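Local coordinates for replication initiation and membrane attachment protein (PDB 5WTN) that probably acts in the primosome during initiation and restart of bacterial DNA replication, as a tetramer that forms a complex with a primosomal re-initiation protein, at residues L8-Y14 with E60-L66; S18-L22 with E108-P112; F161-A167 with A237-G241; L219-V225 with A258-D262. All coordinates share one frame; numbering follows the deposited sequence.

Overall arrangement
Contacts 1 and 2 belong to the N-terminal part of the chain and reach one sheet, in which strands 13-17 and 104-109 are neighbours. Contact 1 pairs the edge strand 61-62 with strand 13-17 and is partly buried; contact 2, about 21 Å away between centres, is buried and lies where strands 13-17 and 104-109 run out into loops. Contacts 3 and 4 lie in the helical C-terminal part, about 25 Å apart between centres, both partly buried. The chemistry differs accordingly: strand pairing, a histidine and a salt bridge in contact 1, a salt bridge with leucine and proline packing in contact 2, two phenylalanines and a carbonyl in contact 3, and a tyrosine with a possible bridging water in contact 4.

Contact 1: L8-Y14 with E60-L66; sequences LIAVDRY and EATHHRL
Glu60 reaches back to Arg13 in a salt bridge, its OE1 met by Arg13 NE on the syn side but tilted out of both the carboxylate and guanidinium planes. Those planes are 12° apart, and a bend at chi3 brings NE round to the acid. Ala61 follows with the two backbone bonds of an antiparallel hydrogen-bonded pair: Tyr14 N to Ala61 O at 3.0 Å and Ala61 N to Tyr14 O at 3.3 Å. The methyl Ala61 CB rests 3.7 Å from Tyr14 CZ. Thr62 then stands opposite Arg13 as the non-hydrogen-bonded pair, on the other face of the ribbon.

At His63 the strand turns into helix 63-70, and the imidazole becomes the centre of the contact. His63 ND1 bonds straight, within the ring plane, to Asp12 O at 3.2 Å, approaching from above the carbonyl plane; the backbone N of His63 meets that same oxygen almost end-on. Leu8 CD1 sits over one face of His63, 3.6 Å from the ring centroid, while the Tyr14 ring presents its edge to the opposite face with planes at 64°. His64 holds the methyl CB of Ala10 over its ring. Arg65 runs its CD past Tyr14 OH, and Leu66 lays CD1 over a face of Tyr14, 4.2 Å from the centroid.

With His63 NE2 bonded to Tyr107 OH and Tyr14 OH to Glu52, both rings are held at their polar ends. The bond to a carbonyl is consistent with a proton on ND1, and two donors from one residue satisfy Asp12 O where strand pairing gives way to helix.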
loop_
_atom_site.group_PDB
_atom_site.type_symbol
_atom_site.label_atom_id
_atom_site.label_comp_id
_atom_site.label_asym_id
_atom_site.label_seq_id
_atom_site.Cartn_x
_atom_site.Cartn_y
_atom_site.Cartn_z
ATOM N N LEU A 8 -7.950 -3.953 -33.574
ATOM C CA LEU A 8 -7.200 -4.863 -32.723
ATOM C C LEU A 8 -7.453 -6.343 -33.046
ATOM O O LEU A 8 -8.601 -6.810 -33.061
ATOM C CB LEU A 8 -7.591 -4.589 -31.262
ATOM C CG LEU A 8 -6.999 -5.408 -30.131
ATOM C CD1 LEU A 8 -5.581 -4.983 -29.941
ATOM C CD2 LEU A 8 -7.824 -5.182 -28.886
ATOM N N ILE A 9 -6.378 -7.092 -33.275
ATOM C CA ILE A 9 -6.481 -8.551 -33.432
ATOM C C ILE A 9 -5.576 -9.262 -32.420
ATOM O O ILE A 9 -4.650 -8.659 -31.888
ATOM C CB ILE A 9 -6.154 -9.015 -34.871
ATOM C CG1 ILE A 9 -4.717 -8.666 -35.249
ATOM C CG2 ILE A 9 -7.092 -8.388 -35.858
ATOM C CD1 ILE A 9 -4.344 -9.082 -36.635
ATOM N N ALA A 10 -5.841 -10.538 -32.153
ATOM C CA ALA A 10 -5.164 -11.259 -31.070
ATOM C C ALA A 10 -3.642 -11.292 -31.156
ATOM O O ALA A 10 -2.974 -11.405 -30.130
ATOM C CB ALA A 10 -5.706 -12.664 -30.934
ATOM N N VAL A 11 -3.087 -11.206 -32.361
ATOM C CA VAL A 11 -1.641 -11.339 -32.498
ATOM C C VAL A 11 -0.953 -9.998 -32.427
ATOM O O VAL A 11 0.280 -9.930 -32.545
ATOM C CB VAL A 11 -1.202 -12.067 -33.810
ATOM C CG1 VAL A 11 -1.564 -13.543 -33.758
ATOM C CG2 VAL A 11 -1.759 -11.367 -35.062
ATOM N N ASP A 12 -1.737 -8.933 -32.276
ATOM C CA ASP A 12 -1.154 -7.607 -32.097
ATOM C C ASP A 12 -0.405 -7.573 -30.764
ATOM O O ASP A 12 -0.755 -8.278 -29.803
ATOM C CB ASP A 12 -2.230 -6.515 -32.127
ATOM C CG ASP A 12 -2.746 -6.225 -33.533
ATOM O OD1 ASP A 12 -1.963 -6.418 -34.492
ATOM O OD2 ASP A 12 -3.927 -5.792 -33.677
ATOM N N ARG A 13 0.644 -6.762 -30.687
ATOM C CA ARG A 13 1.478 -6.737 -29.484
ATOM C C ARG A 13 1.320 -5.462 -28.654
ATOM O O ARG A 13 1.079 -4.386 -29.198
ATOM C CB ARG A 13 2.951 -6.937 -29.853
ATOM C CG ARG A 13 3.224 -8.201 -30.650
ATOM C CD ARG A 13 4.715 -8.466 -30.772
ATOM N NE ARG A 13 5.476 -7.234 -30.966
ATOM C CZ ARG A 13 5.682 -6.661 -32.147
ATOM N NH1 ARG A 13 5.184 -7.208 -33.247
ATOM N NH2 ARG A 13 6.385 -5.540 -32.228
ATOM N N TYR A 14 1.464 -5.592 -27.336
ATOM C CA TYR A 14 1.420 -4.432 -26.454
ATOM C C TYR A 14 2.586 -4.364 -25.483
ATOM O O TYR A 14 3.330 -5.329 -25.279
ATOM C CB TYR A 14 0.117 -4.389 -25.673
ATOM C CG TYR A 14 -0.032 -5.490 -24.654
ATOM C CD1 TYR A 14 0.266 -5.274 -23.309
ATOM C CD2 TYR A 14 -0.507 -6.737 -25.022
ATOM C CE1 TYR A 14 0.102 -6.280 -22.360
ATOM C CE2 TYR A 14 -0.675 -7.753 -24.072
ATOM C CZ TYR A 14 -0.364 -7.516 -22.748
ATOM O OH TYR A 14 -0.524 -8.521 -21.823
ATOM N N GLU A 60 7.324 -7.148 -24.222
ATOM C CA GLU A 60 6.212 -7.317 -25.145
ATOM C C GLU A 60 5.398 -8.568 -24.841
ATOM O O GLU A 60 5.899 -9.536 -24.270
ATOM C CB GLU A 60 6.719 -7.360 -26.588
ATOM C CG GLU A 60 7.631 -6.202 -26.960
ATOM C CD GLU A 60 7.617 -5.903 -28.447
ATOM O OE1 GLU A 60 7.220 -6.793 -29.229
ATOM O OE2 GLU A 60 8.003 -4.781 -28.833
ATOM N N ALA A 61 4.132 -8.527 -25.238
ATOM C CA ALA A 61 3.205 -9.629 -25.063
ATOM C C ALA A 61 2.182 -9.519 -26.185
ATOM O O ALA A 61 2.065 -8.474 -26.816
ATOM C CB ALA A 61 2.536 -9.526 -23.714
ATOM N N THR A 62 1.460 -10.594 -26.454
ATOM C CA THR A 62 0.414 -10.556 -27.473
ATOM C C THR A 62 -0.876 -10.528 -26.715
ATOM O O THR A 62 -0.937 -11.014 -25.585
ATOM C CB THR A 62 0.453 -11.772 -28.437
ATOM O OG1 THR A 62 0.045 -12.967 -27.753
ATOM C CG2 THR A 62 1.844 -11.965 -29.008
ATOM N N HIS A 63 -1.915 -9.954 -27.298
ATOM C CA HIS A 63 -3.166 -9.841 -26.555
ATOM C C HIS A 63 -3.742 -11.181 -26.088
ATOM O O HIS A 63 -4.681 -11.205 -25.292
ATOM C CB HIS A 63 -4.191 -9.033 -27.341
ATOM C CG HIS A 63 -3.962 -7.555 -27.268
ATOM N ND1 HIS A 63 -2.910 -6.932 -27.908
ATOM C CD2 HIS A 63 -4.653 -6.579 -26.637
ATOM C CE1 HIS A 63 -2.963 -5.636 -27.667
ATOM N NE2 HIS A 63 -4.012 -5.396 -26.901
ATOM N N HIS A 64 -3.198 -12.285 -26.601
ATOM C CA HIS A 64 -3.534 -13.605 -26.098
ATOM C C HIS A 64 -3.306 -13.639 -24.600
ATOM O O HIS A 64 -4.146 -14.130 -23.844
ATOM C CB HIS A 64 -2.659 -14.653 -26.768
ATOM C CG HIS A 64 -3.202 -15.142 -28.069
ATOM N ND1 HIS A 64 -4.553 -15.316 -28.291
ATOM C CD2 HIS A 64 -2.580 -15.499 -29.221
ATOM C CE1 HIS A 64 -4.743 -15.755 -29.522
ATOM N NE2 HIS A 64 -3.561 -15.875 -30.105
ATOM N N ARG A 65 -2.173 -13.092 -24.177
ATOM C CA ARG A 65 -1.831 -13.052 -22.760
ATOM C C ARG A 65 -2.906 -12.370 -21.891
ATOM O O ARG A 65 -3.333 -12.924 -20.891
ATOM C CB ARG A 65 -0.486 -12.370 -22.581
ATOM C CG ARG A 65 -0.014 -12.270 -21.154
ATOM C CD ARG A 65 1.305 -11.580 -21.154
ATOM N NE ARG A 65 1.825 -11.280 -19.834
ATOM C CZ ARG A 65 3.109 -11.392 -19.522
ATOM N NH1 ARG A 65 3.964 -11.830 -20.443
ATOM N NH2 ARG A 65 3.536 -11.082 -18.299
ATOM N N LEU A 66 -3.373 -11.203 -22.322
ATOM C CA LEU A 66 -4.453 -10.512 -21.624
ATOM C C LEU A 66 -5.731 -11.354 -21.566
ATOM O O LEU A 66 -6.442 -11.346 -20.561
ATOM C CB LEU A 66 -4.743 -9.165 -22.290
ATOM C CG LEU A 66 -3.853 -7.994 -21.867
ATOM C CD1 LEU A 66 -4.266 -6.719 -22.586
ATOM C CD2 LEU A 66 -3.895 -7.804 -20.359
#

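Contact 2: S18-L22 with E108-P112; sequences SRGVL and ELRPP
Leu22, Glu108 and Leu109 give up the most surface here. Leu22 divides its two methyls between partners that it crosses at about a right angle: Leu22 CD1 meets Leu109 CD1 at 3.5 Å, and Leu22 CD2 touches Pro111 CG at 3.7 Å.

Glu108 turns its carboxylate to Arg19. Its CG is anti to the backbone N (chi1 159°) and the chain then bends at chi2, which brings the carboxylate to Arg19. Arg19 NE donates to Glu108 OE2 at 2.8 Å, on the syn side. OE2 lies close to the guanidinium plane, but NE stands 33° out of the carboxylate plane, and the two planes are 44° apart. A weak bond from NE to OE1 and another from Arg19 N to OE2 add to the grip. Arg19 also makes backbone hydrogen bonds to the third subunit, another copy of the protein.

Leu109 offers its carbonyl O as well as its side chain: Ser18 OG donates to Leu109 O at 2.8 Å from above the carbonyl plane, while accepting from Gly20 N in an ST turn.

The loop 18-22 leads from strand 13-17 to helix 24-38. Leu109 pairs by its backbone with Gln17 of that strand, and Leu22 and Leu109 lean on Tyr46 of helix 40-55.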
loop_
_atom_site.group_PDB
_atom_site.type_symbol
_atom_site.label_atom_id
_atom_site.label_comp_id
_atom_site.label_asym_id
_atom_site.label_seq_id
_atom_site.Cartn_x
_atom_site.Cartn_y
_atom_site.Cartn_z
ATOM N N SER A 18 3.980 3.401 -17.382
ATOM C CA SER A 18 3.425 4.520 -16.628
ATOM C C SER A 18 4.514 5.441 -16.158
ATOM O O SER A 18 5.599 4.970 -15.815
ATOM C CB SER A 18 2.638 4.015 -15.417
ATOM O OG SER A 18 1.742 5.006 -14.957
ATOM N N ARG A 19 4.235 6.743 -16.111
ATOM C CA ARG A 19 5.125 7.631 -15.374
ATOM C C ARG A 19 4.589 7.912 -13.968
ATOM O O ARG A 19 5.212 8.629 -13.173
ATOM C CB ARG A 19 5.533 8.902 -16.154
ATOM C CG ARG A 19 4.542 9.416 -17.198
ATOM C CD ARG A 19 5.009 9.174 -18.645
ATOM N NE ARG A 19 5.222 7.751 -18.927
ATOM C CZ ARG A 19 6.416 7.195 -19.147
ATOM N NH1 ARG A 19 7.519 7.947 -19.146
ATOM N NH2 ARG A 19 6.507 5.891 -19.386
ATOM N N GLY A 20 3.435 7.330 -13.663
ATOM C CA GLY A 20 2.878 7.407 -12.324
ATOM C C GLY A 20 3.050 6.100 -11.565
ATOM O O GLY A 20 3.411 5.070 -12.140
ATOM N N VAL A 21 2.807 6.141 -10.261
ATOM C CA VAL A 21 2.645 4.906 -9.497
ATOM C C VAL A 21 1.225 4.878 -8.950
ATOM O O VAL A 21 0.704 5.875 -8.440
ATOM C CB VAL A 21 3.691 4.734 -8.369
ATOM C CG1 VAL A 21 3.400 3.472 -7.540
ATOM C CG2 VAL A 21 5.077 4.655 -8.962
ATOM N N LEU A 22 0.591 3.733 -9.091
ATOM C CA LEU A 22 -0.803 3.616 -8.750
ATOM C C LEU A 22 -0.794 3.135 -7.294
ATOM O O LEU A 22 -0.155 2.131 -6.986
ATOM C CB LEU A 22 -1.465 2.632 -9.744
ATOM C CG LEU A 22 -0.885 2.784 -11.196
ATOM C CD1 LEU A 22 -1.236 1.687 -12.260
ATOM C CD2 LEU A 22 -1.193 4.160 -11.793
ATOM N N GLU A 108 -0.359 3.187 -21.851
ATOM C CA GLU A 108 0.224 4.063 -20.832
ATOM C C GLU A 108 -0.804 4.315 -19.727
ATOM O O GLU A 108 -1.798 5.018 -19.913
ATOM C CB GLU A 108 0.739 5.356 -21.494
ATOM C CG GLU A 108 0.932 6.571 -20.603
ATOM C CD GLU A 108 2.199 6.511 -19.755
ATOM O OE1 GLU A 108 2.985 5.542 -19.903
ATOM O OE2 GLU A 108 2.407 7.437 -18.936
ATOM N N LEU A 109 -0.571 3.712 -18.572
ATOM C CA LEU A 109 -1.542 3.811 -17.490
ATOM C C LEU A 109 -1.528 5.161 -16.800
ATOM O O LEU A 109 -0.475 5.709 -16.479
ATOM C CB LEU A 109 -1.282 2.733 -16.454
ATOM C CG LEU A 109 -1.931 1.394 -16.717
ATOM C CD1 LEU A 109 -1.562 0.500 -15.588
ATOM C CD2 LEU A 109 -3.438 1.559 -16.757
ATOM N N ARG A 110 -2.707 5.695 -16.541
ATOM C CA ARG A 110 -2.808 6.949 -15.816
ATOM C C ARG A 110 -3.521 6.725 -14.487
ATOM O O ARG A 110 -4.448 5.927 -14.384
ATOM C CB ARG A 110 -3.540 7.953 -16.679
ATOM C CG ARG A 110 -2.882 8.148 -18.044
ATOM C CD ARG A 110 -3.427 9.384 -18.731
ATOM N NE ARG A 110 -3.448 10.510 -17.795
ATOM C CZ ARG A 110 -2.591 11.529 -17.814
ATOM N NH1 ARG A 110 -1.649 11.611 -18.757
ATOM N NH2 ARG A 110 -2.694 12.476 -16.889
ATOM N N PRO A 111 -3.064 7.413 -13.440
ATOM C CA PRO A 111 -3.712 7.310 -12.116
ATOM C C PRO A 111 -5.036 8.057 -12.107
ATOM O O PRO A 111 -5.220 8.994 -12.889
ATOM C CB PRO A 111 -2.709 7.992 -11.191
ATOM C CG PRO A 111 -1.393 7.877 -11.955
ATOM C CD PRO A 111 -1.754 8.078 -13.372
ATOM N N PRO A 112 -5.965 7.641 -11.246
ATOM C CA PRO A 112 -7.224 8.387 -11.247
ATOM C C PRO A 112 -7.059 9.813 -10.738
ATOM O O PRO A 112 -5.992 10.220 -10.276
ATOM C CB PRO A 112 -8.123 7.576 -10.301
ATOM C CG PRO A 112 -7.216 6.664 -9.571
ATOM C CD PRO A 112 -6.008 6.438 -10.409
#

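Contact 3: F161-A167 with A237-G241; sequences FSDVFSA and AFLYG
This is a largely apolar contact in which one phenylalanine at the C-terminal end of helix 227-240 reaches the junction of helix 161-164 with strand 165-169. Phe238 carries it. Its CG is anti to the backbone N (chi1 171°), which sends the ring out from the helix end into the corner where the other segment turns from helix to strand.

The far end of that ring, CE1, CE2 and CZ, does the touching. Phe238 CE2 comes 3.7 Å from Phe161 CE2, and the two ring planes stand 85° apart with centroids separated by 5.7 Å, an oblique pairing. Phe238 CZ meets the carbonyl Phe165 O at 3.7 Å, the oxygen lying at the ring edge and near its plane. On the helical side of the corner, Phe238 CE1 passes 4.1 Å from Ser162 CA. Beyond the ring, Ala167 points its methyl at the helix end, where Ala167 CB lies 3.5 Å from Phe238 O and 3.6 Å from Leu239 O.

Strand 283-287 pairs with the strand at Ser166 and also packs on Phe161 through Leu285. A third subunit brings Met123 onto Phe238 and Phe127 onto Leu239.

Chemically the join is mainly shape packing. The carbonyl of Phe165 at the C-H rim of the Phe238 ring is at most a weak, favourable electrostatic contact, and the methyl of Ala167 meets two more carbonyls near the helix C terminus.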
loop_
_atom_site.group_PDB
_atom_site.type_symbol
_atom_site.label_atom_id
_atom_site.label_comp_id
_atom_site.label_asym_id
_atom_site.label_seq_id
_atom_site.Cartn_x
_atom_site.Cartn_y
_atom_site.Cartn_z
ATOM N N PHE A 161 12.547 27.146 5.930
ATOM C CA PHE A 161 13.772 26.410 5.669
ATOM C C PHE A 161 14.936 27.196 6.243
ATOM O O PHE A 161 15.834 26.630 6.867
ATOM C CB PHE A 161 13.944 26.244 4.161
ATOM C CG PHE A 161 14.982 25.224 3.768
ATOM C CD1 PHE A 161 14.604 23.929 3.424
ATOM C CD2 PHE A 161 16.325 25.557 3.722
ATOM C CE1 PHE A 161 15.554 22.972 3.051
ATOM C CE2 PHE A 161 17.278 24.609 3.350
ATOM C CZ PHE A 161 16.889 23.311 3.009
ATOM N N SER A 162 14.909 28.509 6.019
ATOM C CA SER A 162 15.995 29.400 6.417
ATOM C C SER A 162 16.085 29.541 7.935
ATOM O O SER A 162 17.168 29.787 8.471
ATOM C CB SER A 162 15.811 30.762 5.767
ATOM O OG SER A 162 14.463 31.185 5.864
ATOM N N ASP A 163 14.947 29.377 8.618
ATOM C CA ASP A 163 14.897 29.365 10.077
ATOM C C ASP A 163 15.692 28.207 10.674
ATOM O O ASP A 163 16.368 28.378 11.677
ATOM C CB ASP A 163 13.442 29.280 10.573
ATOM C CG ASP A 163 12.684 30.614 10.454
ATOM O OD1 ASP A 163 13.326 31.656 10.167
ATOM O OD2 ASP A 163 11.441 30.623 10.657
ATOM N N VAL A 164 15.553 27.020 10.089
ATOM C CA VAL A 164 16.123 25.772 10.617
ATOM C C VAL A 164 17.450 25.315 10.013
ATOM O O VAL A 164 18.130 24.443 10.565
ATOM C CB VAL A 164 15.078 24.646 10.422
ATOM C CG1 VAL A 164 15.439 23.379 11.189
ATOM C CG2 VAL A 164 13.746 25.154 10.867
ATOM N N PHE A 165 17.838 25.919 8.895
ATOM C CA PHE A 165 18.971 25.407 8.117
ATOM C C PHE A 165 19.861 26.513 7.573
ATOM O O PHE A 165 19.415 27.653 7.391
ATOM C CB PHE A 165 18.462 24.611 6.918
ATOM C CG PHE A 165 17.786 23.326 7.278
ATOM C CD1 PHE A 165 18.528 22.251 7.757
ATOM C CD2 PHE A 165 16.404 23.176 7.100
ATOM C CE1 PHE A 165 17.903 21.051 8.086
ATOM C CE2 PHE A 165 15.757 21.969 7.430
ATOM C CZ PHE A 165 16.505 20.906 7.920
ATOM N N SER A 166 21.113 26.166 7.289
ATOM C CA SER A 166 22.031 27.063 6.583
ATOM C C SER A 166 22.857 26.286 5.558
ATOM O O SER A 166 22.973 25.057 5.643
ATOM C CB SER A 166 22.958 27.785 7.567
ATOM O OG SER A 166 22.285 28.848 8.224
ATOM N N ALA A 167 23.430 26.998 4.592
ATOM C CA ALA A 167 24.247 26.356 3.559
ATOM C C ALA A 167 25.711 26.744 3.735
ATOM O O ALA A 167 26.038 27.927 3.883
ATOM C CB ALA A 167 23.758 26.746 2.172
ATOM N N ALA A 237 20.459 32.260 -4.245
ATOM C CA ALA A 237 21.198 33.086 -3.305
ATOM C C ALA A 237 21.476 32.328 -2.018
ATOM O O ALA A 237 22.569 32.413 -1.457
ATOM C CB ALA A 237 20.421 34.347 -3.001
ATOM N N PHE A 238 20.479 31.597 -1.539
ATOM C CA PHE A 238 20.606 30.937 -0.257
ATOM C C PHE A 238 21.524 29.734 -0.381
ATOM O O PHE A 238 22.392 29.510 0.459
ATOM C CB PHE A 238 19.233 30.513 0.254
ATOM C CG PHE A 238 19.287 29.632 1.470
ATOM C CD1 PHE A 238 19.202 30.175 2.743
ATOM C CD2 PHE A 238 19.420 28.249 1.340
ATOM C CE1 PHE A 238 19.257 29.350 3.866
ATOM C CE2 PHE A 238 19.480 27.425 2.450
ATOM C CZ PHE A 238 19.397 27.970 3.713
ATOM N N LEU A 239 21.302 28.946 -1.425
ATOM C CA LEU A 239 22.070 27.731 -1.646
ATOM C C LEU A 239 23.544 28.041 -1.898
ATOM O O LEU A 239 24.417 27.363 -1.363
ATOM C CB LEU A 239 21.491 26.953 -2.828
ATOM C CG LEU A 239 22.287 25.733 -3.298
ATOM C CD1 LEU A 239 22.196 24.646 -2.270
ATOM C CD2 LEU A 239 21.808 25.219 -4.643
ATOM N N TYR A 240 23.804 29.038 -2.745
ATOM C CA TYR A 240 25.161 29.392 -3.162
ATOM C C TYR A 240 25.845 30.610 -2.500
ATOM O O TYR A 240 27.021 30.885 -2.771
ATOM C CB TYR A 240 25.153 29.564 -4.673
ATOM C CG TYR A 240 24.869 28.278 -5.406
ATOM C CD1 TYR A 240 25.608 27.140 -5.152
ATOM C CD2 TYR A 240 23.857 28.198 -6.345
ATOM C CE1 TYR A 240 25.374 25.961 -5.827
ATOM C CE2 TYR A 240 23.603 27.017 -7.025
ATOM C CZ TYR A 240 24.369 25.895 -6.762
ATOM O OH TYR A 240 24.133 24.698 -7.423
ATOM N N GLY A 241 25.125 31.337 -1.649
ATOM C CA GLY A 241 25.686 32.503 -0.992
ATOM C C GLY A 241 25.983 33.672 -1.923
ATOM O O GLY A 241 26.849 34.512 -1.645
#

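Contact 4: L219-V225 with A258-D262; sequences LVPRRAV and AYHID
Tyr259 turns its ring onto Pro221 with CG anti to its own carbonyl carbon (chi1 -72°). The proline crosses it at about a right angle. Pro221 CD settles over one face of Tyr259, toward the rim, 3.7 Å from the ring centroid in a CH-pi contact, with Pro221 CG close to Tyr259 CG. Farther along the ring, Val220 CG2 approaches Tyr259 CE2 to 4.3 Å, and the hydroxyl Tyr259 OH lies 3.3 Å from Leu219 O.

Ala224 packs against the backbone of Tyr259. The methyl Ala224 CB touches Tyr259 O at 3.4 Å, and the carbonyl of Ala224 faces the side chain of Ile261, where Ile261 CD1 lies 4.0 Å from Ala224 O and near Val225 CG2. A water sits between the backbones: it accepts from Ile261 N at 3.1 Å and donates to Ala224 O, with a weak bond to Tyr259 O besides. It may bridge the two loops through Ile261 N and Ala224 O, although its exact position deserves caution at 2.8 Å resolution.

Ile261 and Val220 also reach inward, to Val251 and Leu252 of helix 244-254, whereas the tyrosine remains exposed. The arrangement is one of two interhelical loops packed together in the helical C-terminal part. Leu219 closes helix 208-217 as the C-prime residue of a Schellman motif, residues 222-224 form a 3-10 turn leading to helix 227-240, and Asp262 is the N-cap of helix 263-278.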
loop_
_atom_site.group_PDB
_atom_site.type_symbol
_atom_site.label_atom_id
_atom_site.label_comp_id
_atom_site.label_asym_id
_atom_site.label_seq_id
_atom_site.Cartn_x
_atom_site.Cartn_y
_atom_site.Cartn_z
ATOM N N LEU A 219 17.938 49.603 -16.661
ATOM C CA LEU A 219 16.723 49.650 -17.476
ATOM C C LEU A 219 16.016 48.312 -17.586
ATOM O O LEU A 219 15.335 48.045 -18.581
ATOM C CB LEU A 219 17.001 50.194 -18.889
ATOM C CG LEU A 219 17.558 51.615 -19.015
ATOM C CD1 LEU A 219 16.932 52.548 -17.973
ATOM C CD2 LEU A 219 19.091 51.647 -18.953
ATOM N N VAL A 220 16.127 47.495 -16.544
ATOM C CA VAL A 220 15.393 46.235 -16.473
ATOM C C VAL A 220 14.112 46.402 -15.658
ATOM O O VAL A 220 14.160 46.558 -14.437
ATOM C CB VAL A 220 16.249 45.117 -15.850
ATOM C CG1 VAL A 220 15.452 43.824 -15.767
ATOM C CG2 VAL A 220 17.525 44.915 -16.653
ATOM N N PRO A 221 12.973 46.364 -16.340
ATOM C CA PRO A 221 11.671 46.532 -15.684
ATOM C C PRO A 221 11.465 45.547 -14.536
ATOM O O PRO A 221 11.665 44.345 -14.708
ATOM C CB PRO A 221 10.677 46.243 -16.809
ATOM C CG PRO A 221 11.409 45.320 -17.721
ATOM C CD PRO A 221 12.846 45.753 -17.674
ATOM N N ARG A 222 11.064 46.064 -13.379
ATOM C CA ARG A 222 10.794 45.229 -12.206
ATOM C C ARG A 222 9.850 44.064 -12.556
ATOM O O ARG A 222 9.957 42.968 -11.997
ATOM C CB ARG A 222 10.224 46.101 -11.078
ATOM C CG ARG A 222 9.583 45.346 -9.923
ATOM C CD ARG A 222 10.613 44.911 -8.892
ATOM N NE ARG A 222 10.026 44.194 -7.753
ATOM C CZ ARG A 222 9.561 42.941 -7.793
ATOM N NH1 ARG A 222 9.591 42.237 -8.923
ATOM N NH2 ARG A 222 9.058 42.381 -6.695
ATOM N N ARG A 223 8.972 44.306 -13.527
ATOM C CA ARG A 223 8.053 43.300 -14.044
ATOM C C ARG A 223 8.780 42.055 -14.545
ATOM O O ARG A 223 8.184 40.981 -14.622
ATOM C CB ARG A 223 7.237 43.892 -15.199
ATOM C CG ARG A 223 6.695 45.307 -14.952
ATOM C CD ARG A 223 6.350 46.009 -16.273
ATOM N NE ARG A 223 5.884 45.068 -17.296
ATOM C CZ ARG A 223 4.614 44.698 -17.470
ATOM N NH1 ARG A 223 3.657 45.190 -16.688
ATOM N NH2 ARG A 223 4.297 43.830 -18.430
ATOM N N ALA A 224 10.057 42.197 -14.896
ATOM C CA ALA A 224 10.827 41.074 -15.440
ATOM C C ALA A 224 11.020 39.970 -14.420
ATOM O O ALA A 224 11.088 38.787 -14.764
ATOM C CB ALA A 224 12.174 41.532 -15.954
ATOM N N VAL A 225 11.090 40.358 -13.155
ATOM C CA VAL A 225 11.272 39.375 -12.118
ATOM C C VAL A 225 9.880 38.943 -11.683
ATOM O O VAL A 225 9.142 39.678 -11.020
ATOM C CB VAL A 225 12.036 39.965 -10.945
ATOM C CG1 VAL A 225 12.099 38.981 -9.793
ATOM C CG2 VAL A 225 13.420 40.353 -11.390
ATOM N N ALA A 258 13.464 40.322 -24.799
ATOM C CA ALA A 258 12.080 40.495 -24.390
ATOM C C ALA A 258 11.986 40.750 -22.884
ATOM O O ALA A 258 10.891 40.901 -22.344
ATOM C CB ALA A 258 11.270 39.262 -24.760
ATOM N N TYR A 259 13.135 40.770 -22.215
ATOM C CA TYR A 259 13.183 40.915 -20.764
ATOM C C TYR A 259 12.784 39.655 -19.982
ATOM O O TYR A 259 12.698 39.675 -18.755
ATOM C CB TYR A 259 12.497 42.200 -20.295
ATOM C CG TYR A 259 13.321 43.419 -20.645
ATOM C CD1 TYR A 259 12.942 44.281 -21.662
ATOM C CD2 TYR A 259 14.509 43.687 -19.972
ATOM C CE1 TYR A 259 13.722 45.401 -21.985
ATOM C CE2 TYR A 259 15.289 44.792 -20.286
ATOM C CZ TYR A 259 14.896 45.642 -21.292
ATOM O OH TYR A 259 15.686 46.734 -21.589
ATOM N N HIS A 260 12.493 38.575 -20.703
ATOM C CA HIS A 260 12.253 37.277 -20.079
ATOM C C HIS A 260 13.521 36.693 -19.458
ATOM O O HIS A 260 14.590 36.733 -20.054
ATOM C CB HIS A 260 11.709 36.304 -21.113
ATOM C CG HIS A 260 11.450 34.932 -20.579
ATOM N ND1 HIS A 260 12.260 33.854 -20.874
ATOM C CD2 HIS A 260 10.458 34.452 -19.789
ATOM C CE1 HIS A 260 11.782 32.770 -20.285
ATOM N NE2 HIS A 260 10.690 33.107 -19.620
ATOM N N ILE A 261 13.401 36.129 -18.265
ATOM C CA ILE A 261 14.523 35.440 -17.636
ATOM C C ILE A 261 14.297 33.934 -17.610
ATOM O O ILE A 261 13.305 33.454 -17.063
ATOM C CB ILE A 261 14.734 35.942 -16.203
ATOM C CG1 ILE A 261 14.978 37.445 -16.219
ATOM C CG2 ILE A 261 15.900 35.227 -15.543
ATOM C CD1 ILE A 261 15.014 38.054 -14.853
ATOM N N ASP A 262 15.216 33.182 -18.197
ATOM C CA ASP A 262 15.064 31.736 -18.195
ATOM C C ASP A 262 15.717 31.183 -16.944
ATOM O O ASP A 262 16.931 31.305 -16.751
ATOM C CB ASP A 262 15.689 31.107 -19.433
ATOM C CG ASP A 262 15.602 29.596 -19.416
ATOM O OD1 ASP A 262 14.610 29.069 -18.855
ATOM O OD2 ASP A 262 16.523 28.940 -19.958
HETATM O O HOH W 1 10.992 37.348 -16.780
#